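Local coordinates for hypothetical protein, similar to alpha-acetolactate decarboxylase (Staphylococcus aureus subsp. aureus, PDB 1XV2) that probably decarboxylates alpha-acetolactate to acetoin, as a zinc-binding relative of alpha-acetolactate decarboxylase, at residues Leu14-Ala26 with Pro130-Ser142. Sequence-based numbering, arbitrary orientation.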
loop_
_atom_site.group_PDB
_atom_site.type_symbol
_atom_site.label_atom_id
_atom_site.label_comp_id
_atom_site.label_asym_id
_atom_site.label_seq_id
_atom_site.Cartn_x
_atom_site.Cartn_y
_atom_site.Cartn_z
ATOM N N LEU A 14 0.021 -1.463 -9.791
ATOM C CA LEU A 14 -0.823 -1.651 -10.962
ATOM C C LEU A 14 -1.308 -0.317 -11.520
ATOM O O LEU A 14 -1.344 -0.120 -12.730
ATOM C CB LEU A 14 -2.025 -2.529 -10.612
ATOM C CG LEU A 14 -3.015 -2.785 -11.750
ATOM C CD1 LEU A 14 -2.294 -3.421 -12.925
ATOM C CD2 LEU A 14 -4.138 -3.677 -11.254
ATOM N N GLY A 15 -1.671 0.598 -10.629
ATOM C CA GLY A 15 -2.152 1.898 -11.058
ATOM C C GLY A 15 -1.132 2.711 -11.838
ATOM O O GLY A 15 -1.483 3.379 -12.806
ATOM N N THR A 16 0.127 2.667 -11.413
ATOM C CA THR A 16 1.190 3.404 -12.084
ATOM C C THR A 16 1.548 2.728 -13.408
ATOM O O THR A 16 1.936 3.393 -14.370
ATOM C CB THR A 16 2.454 3.505 -11.190
ATOM O OG1 THR A 16 2.157 4.299 -10.032
ATOM C CG2 THR A 16 3.605 4.144 -11.953
ATOM N N LEU A 17 1.426 1.405 -13.457
ATOM C CA LEU A 17 1.709 0.681 -14.691
ATOM C C LEU A 17 0.631 1.116 -15.686
ATOM O O LEU A 17 0.936 1.499 -16.814
ATOM C CB LEU A 17 1.628 -0.836 -14.469
ATOM C CG LEU A 17 2.117 -1.714 -15.629
ATOM C CD1 LEU A 17 3.639 -1.708 -15.653
ATOM C CD2 LEU A 17 1.598 -3.144 -15.468
HETATM N N MSE A 18 -0.628 1.068 -15.247
HETATM C CA MSE A 18 -1.765 1.457 -16.083
HETATM C C MSE A 18 -1.602 2.881 -16.604
HETATM O O MSE A 18 -2.075 3.215 -17.690
HETATM C CB MSE A 18 -3.072 1.375 -15.286
HETATM C CG MSE A 18 -3.501 -0.023 -14.874
HETATM SE SE MSE A 18 -3.992 -1.162 -16.360
HETATM C CE MSE A 18 -5.675 -0.366 -16.823
ATOM N N ALA A 19 -0.931 3.716 -15.816
ATOM C CA ALA A 19 -0.708 5.111 -16.174
ATOM C C ALA A 19 0.261 5.289 -17.340
ATOM O O ALA A 19 0.360 6.379 -17.902
ATOM C CB ALA A 19 -0.205 5.882 -14.961
ATOM N N GLY A 20 0.988 4.232 -17.695
ATOM C CA GLY A 20 1.911 4.342 -18.810
ATOM C C GLY A 20 3.390 4.227 -18.495
ATOM O O GLY A 20 4.220 4.356 -19.394
ATOM N N LEU A 21 3.735 3.994 -17.233
ATOM C CA LEU A 21 5.139 3.856 -16.864
ATOM C C LEU A 21 5.527 2.390 -16.998
ATOM O O LEU A 21 5.484 1.624 -16.037
ATOM C CB LEU A 21 5.370 4.356 -15.433
ATOM C CG LEU A 21 5.337 5.882 -15.286
ATOM C CD1 LEU A 21 3.940 6.400 -15.556
ATOM C CD2 LEU A 21 5.777 6.269 -13.885
ATOM N N LEU A 22 5.923 2.012 -18.209
ATOM C CA LEU A 22 6.272 0.632 -18.501
ATOM C C LEU A 22 7.760 0.291 -18.491
ATOM O O LEU A 22 8.135 -0.829 -18.832
ATOM C CB LEU A 22 5.659 0.243 -19.848
ATOM C CG LEU A 22 4.218 0.729 -20.056
ATOM C CD1 LEU A 22 3.682 0.196 -21.378
ATOM C CD2 LEU A 22 3.340 0.270 -18.893
ATOM N N GLU A 23 8.609 1.238 -18.104
ATOM C CA GLU A 23 10.045 0.970 -18.057
ATOM C C GLU A 23 10.385 -0.140 -17.061
ATOM O O GLU A 23 9.824 -0.197 -15.969
ATOM C CB GLU A 23 10.818 2.239 -17.679
ATOM C CG GLU A 23 11.066 3.191 -18.839
ATOM C CD GLU A 23 11.894 4.403 -18.438
ATOM O OE1 GLU A 23 12.880 4.236 -17.689
ATOM O OE2 GLU A 23 11.567 5.519 -18.886
ATOM N N GLY A 24 11.297 -1.028 -17.442
ATOM C CA GLY A 24 11.701 -2.095 -16.542
ATOM C C GLY A 24 12.521 -1.448 -15.444
ATOM O O GLY A 24 13.495 -0.755 -15.732
ATOM N N THR A 25 12.143 -1.660 -14.188
ATOM C CA THR A 25 12.862 -1.035 -13.083
ATOM C C THR A 25 13.438 -2.009 -12.068
ATOM O O THR A 25 14.122 -1.606 -11.126
ATOM C CB THR A 25 11.951 -0.049 -12.351
ATOM O OG1 THR A 25 10.764 -0.731 -11.923
ATOM C CG2 THR A 25 11.567 1.093 -13.273
ATOM N N ALA A 26 13.145 -3.291 -12.250
ATOM C CA ALA A 26 13.655 -4.329 -11.366
ATOM C C ALA A 26 13.991 -5.549 -12.217
ATOM O O ALA A 26 13.410 -5.762 -13.282
ATOM C CB ALA A 26 12.620 -4.685 -10.305
ATOM N N PRO A 130 0.306 -7.558 -25.146
ATOM C CA PRO A 130 1.238 -7.211 -26.223
ATOM C C PRO A 130 2.200 -6.116 -25.760
ATOM O O PRO A 130 1.795 -5.150 -25.110
ATOM C CB PRO A 130 0.312 -6.756 -27.345
ATOM C CG PRO A 130 -0.828 -6.143 -26.603
ATOM C CD PRO A 130 -1.064 -7.127 -25.478
ATOM N N ALA A 131 3.475 -6.279 -26.090
ATOM C CA ALA A 131 4.492 -5.321 -25.691
ATOM C C ALA A 131 4.359 -3.964 -26.375
ATOM O O ALA A 131 3.854 -3.856 -27.494
ATOM C CB ALA A 131 5.878 -5.902 -25.955
ATOM N N GLN A 132 4.810 -2.928 -25.675
ATOM C CA GLN A 132 4.796 -1.561 -26.189
ATOM C C GLN A 132 6.247 -1.121 -26.337
ATOM O O GLN A 132 7.126 -1.640 -25.655
ATOM C CB GLN A 132 4.109 -0.610 -25.205
ATOM C CG GLN A 132 2.654 -0.288 -25.503
ATOM C CD GLN A 132 2.136 0.843 -24.631
ATOM O OE1 GLN A 132 2.737 1.919 -24.571
ATOM N NE2 GLN A 132 1.017 0.609 -23.953
ATOM N N GLN A 133 6.490 -0.171 -27.230
ATOM C CA GLN A 133 7.828 0.368 -27.429
ATOM C C GLN A 133 7.752 1.836 -27.028
ATOM O O GLN A 133 6.768 2.514 -27.329
ATOM C CB GLN A 133 8.249 0.255 -28.897
ATOM C CG GLN A 133 8.333 -1.171 -29.423
ATOM C CD GLN A 133 9.285 -2.033 -28.617
ATOM O OE1 GLN A 133 10.435 -1.659 -28.383
ATOM N NE2 GLN A 133 8.809 -3.201 -28.193
ATOM N N PRO A 134 8.780 2.346 -26.332
ATOM C CA PRO A 134 8.779 3.751 -25.910
ATOM C C PRO A 134 8.823 4.711 -27.097
ATOM O O PRO A 134 9.406 4.400 -28.134
ATOM C CB PRO A 134 10.023 3.845 -25.027
ATOM C CG PRO A 134 10.940 2.837 -25.628
ATOM C CD PRO A 134 10.017 1.671 -25.905
ATOM N N PRO A 135 8.188 5.889 -26.966
ATOM C CA PRO A 135 7.439 6.393 -25.809
ATOM C C PRO A 135 6.191 5.565 -25.513
ATOM O O PRO A 135 5.466 5.170 -26.427
ATOM C CB PRO A 135 7.101 7.821 -26.221
ATOM C CG PRO A 135 6.898 7.683 -27.696
ATOM C CD PRO A 135 8.089 6.833 -28.094
ATOM N N TYR A 136 5.941 5.318 -24.231
ATOM C CA TYR A 136 4.796 4.519 -23.805
ATOM C C TYR A 136 3.482 5.288 -23.701
ATOM O O TYR A 136 3.465 6.517 -23.648
ATOM C CB TYR A 136 5.100 3.873 -22.454
ATOM C CG TYR A 136 6.297 2.960 -22.470
ATOM C CD1 TYR A 136 6.325 1.827 -23.289
ATOM C CD2 TYR A 136 7.403 3.215 -21.658
ATOM C CE1 TYR A 136 7.428 0.971 -23.296
ATOM C CE2 TYR A 136 8.507 2.365 -21.657
ATOM C CZ TYR A 136 8.512 1.247 -22.475
ATOM O OH TYR A 136 9.596 0.403 -22.468
ATOM N N THR A 137 2.381 4.542 -23.679
ATOM C CA THR A 137 1.043 5.111 -23.550
ATOM C C THR A 137 0.370 4.368 -22.403
ATOM O O THR A 137 0.971 3.474 -21.803
ATOM C CB THR A 137 0.189 4.890 -24.813
ATOM O OG1 THR A 137 -0.032 3.484 -24.998
ATOM C CG2 THR A 137 0.885 5.459 -26.042
ATOM N N ARG A 138 -0.872 4.727 -22.100
ATOM C CA ARG A 138 -1.600 4.062 -21.026
ATOM C C ARG A 138 -1.766 2.589 -21.400
ATOM O O ARG A 138 -2.094 2.260 -22.538
ATOM C CB ARG A 138 -2.959 4.734 -20.813
ATOM C CG ARG A 138 -2.850 6.216 -20.468
ATOM C CD ARG A 138 -4.200 6.805 -20.100
ATOM N NE ARG A 138 -4.700 6.267 -18.839
ATOM C CZ ARG A 138 -4.194 6.562 -17.646
ATOM N NH1 ARG A 138 -3.169 7.398 -17.539
ATOM N NH2 ARG A 138 -4.710 6.015 -16.556
ATOM N N LEU A 139 -1.532 1.711 -20.434
ATOM C CA LEU A 139 -1.607 0.270 -20.657
ATOM C C LEU A 139 -2.938 -0.240 -21.208
ATOM O O LEU A 139 -3.002 -1.328 -21.788
ATOM C CB LEU A 139 -1.269 -0.466 -19.359
ATOM C CG LEU A 139 -0.984 -1.961 -19.494
ATOM C CD1 LEU A 139 0.109 -2.182 -20.529
ATOM C CD2 LEU A 139 -0.566 -2.526 -18.148
ATOM N N ILE A 140 -3.999 0.542 -21.035
ATOM C CA ILE A 140 -5.315 0.143 -21.521
ATOM C C ILE A 140 -5.293 -0.054 -23.036
ATOM O O ILE A 140 -6.060 -0.855 -23.583
ATOM C CB ILE A 140 -6.389 1.201 -21.160
ATOM C CG1 ILE A 140 -7.775 0.705 -21.572
ATOM C CG2 ILE A 140 -6.072 2.526 -21.842
ATOM C CD1 ILE A 140 -8.199 -0.578 -20.881
ATOM N N ASP A 141 -4.404 0.670 -23.709
ATOM C CA ASP A 141 -4.289 0.583 -25.160
ATOM C C ASP A 141 -3.749 -0.775 -25.583
ATOM O O ASP A 141 -4.087 -1.281 -26.649
ATOM C CB ASP A 141 -3.375 1.689 -25.703
ATOM C CG ASP A 141 -3.885 3.083 -25.379
ATOM O OD1 ASP A 141 -5.103 3.324 -25.521
ATOM O OD2 ASP A 141 -3.064 3.943 -24.992
ATOM N N SER A 142 -2.902 -1.361 -24.744
ATOM C CA SER A 142 -2.333 -2.667 -25.043
ATOM C C SER A 142 -3.396 -3.734 -24.844
ATOM O O SER A 142 -3.580 -4.611 -25.692
ATOM C CB SER A 142 -1.140 -2.947 -24.134
ATOM O OG SER A 142 -0.105 -2.010 -24.371
HETATM O O HOH W 1 -4.448 2.288 -18.882
#
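Leu139 packs against the C-terminal turn of helix 14-18, where Gly20, with its positive phi, closes a Schellman motif and lets the chain turn off along the loop that leads into helix 140-143. The inner side is tight. A chi1 of -166° swings CG of Leu139 away from N, and chi2 then points CD2 at Leu17 CD2, 3.5 Å away and closer than methyl groups usually sit. The side chains of Leu139 and Met18, a selenomethionine, cross at about a right angle, with SE 4.1 Å from Leu139 CD2. Methionine's flexible, unbranched chain allows the bends at chi2 and chi3; it also touches Glu232 and Ile233 of helix 229-236. The side chain of Leu17 lies about 8 Å from the zinc ion held by His176, His178 and His189.

Met18 O accepts from Leu139 N at 3.2 Å, the donor lying above the carbonyl plane, and from a water that in turn accepts from Ile140 N. Lacking a side chain, Gly20 can hold its positive phi and bring CA within 3.3 Å of Thr137 O in a CA-H...O contact. Farther along, Leu22 sets CB over the centre of the Tyr136 ring, 3.7 Å from the centroid and only 4° off the normal, a CH-pi contact; Pro134 CB lies against the opposite face. Leu22 CD1 meets the amide of Gln132, whose OE1 accepts from Thr137 N (2.8 Å) and whose NE2 donates to Ser142 OG.

Toward solvent the fit is looser and polar. Glu23 meets the Tyr136 ring edge with CG, its carboxylate bonding to Thr218. Arg138, bent at chi3, brings its guanidinium back over Met18 O and Ala19, while NH2 forms a salt bridge to Glu232 and NH1 bonds to Asp225 O.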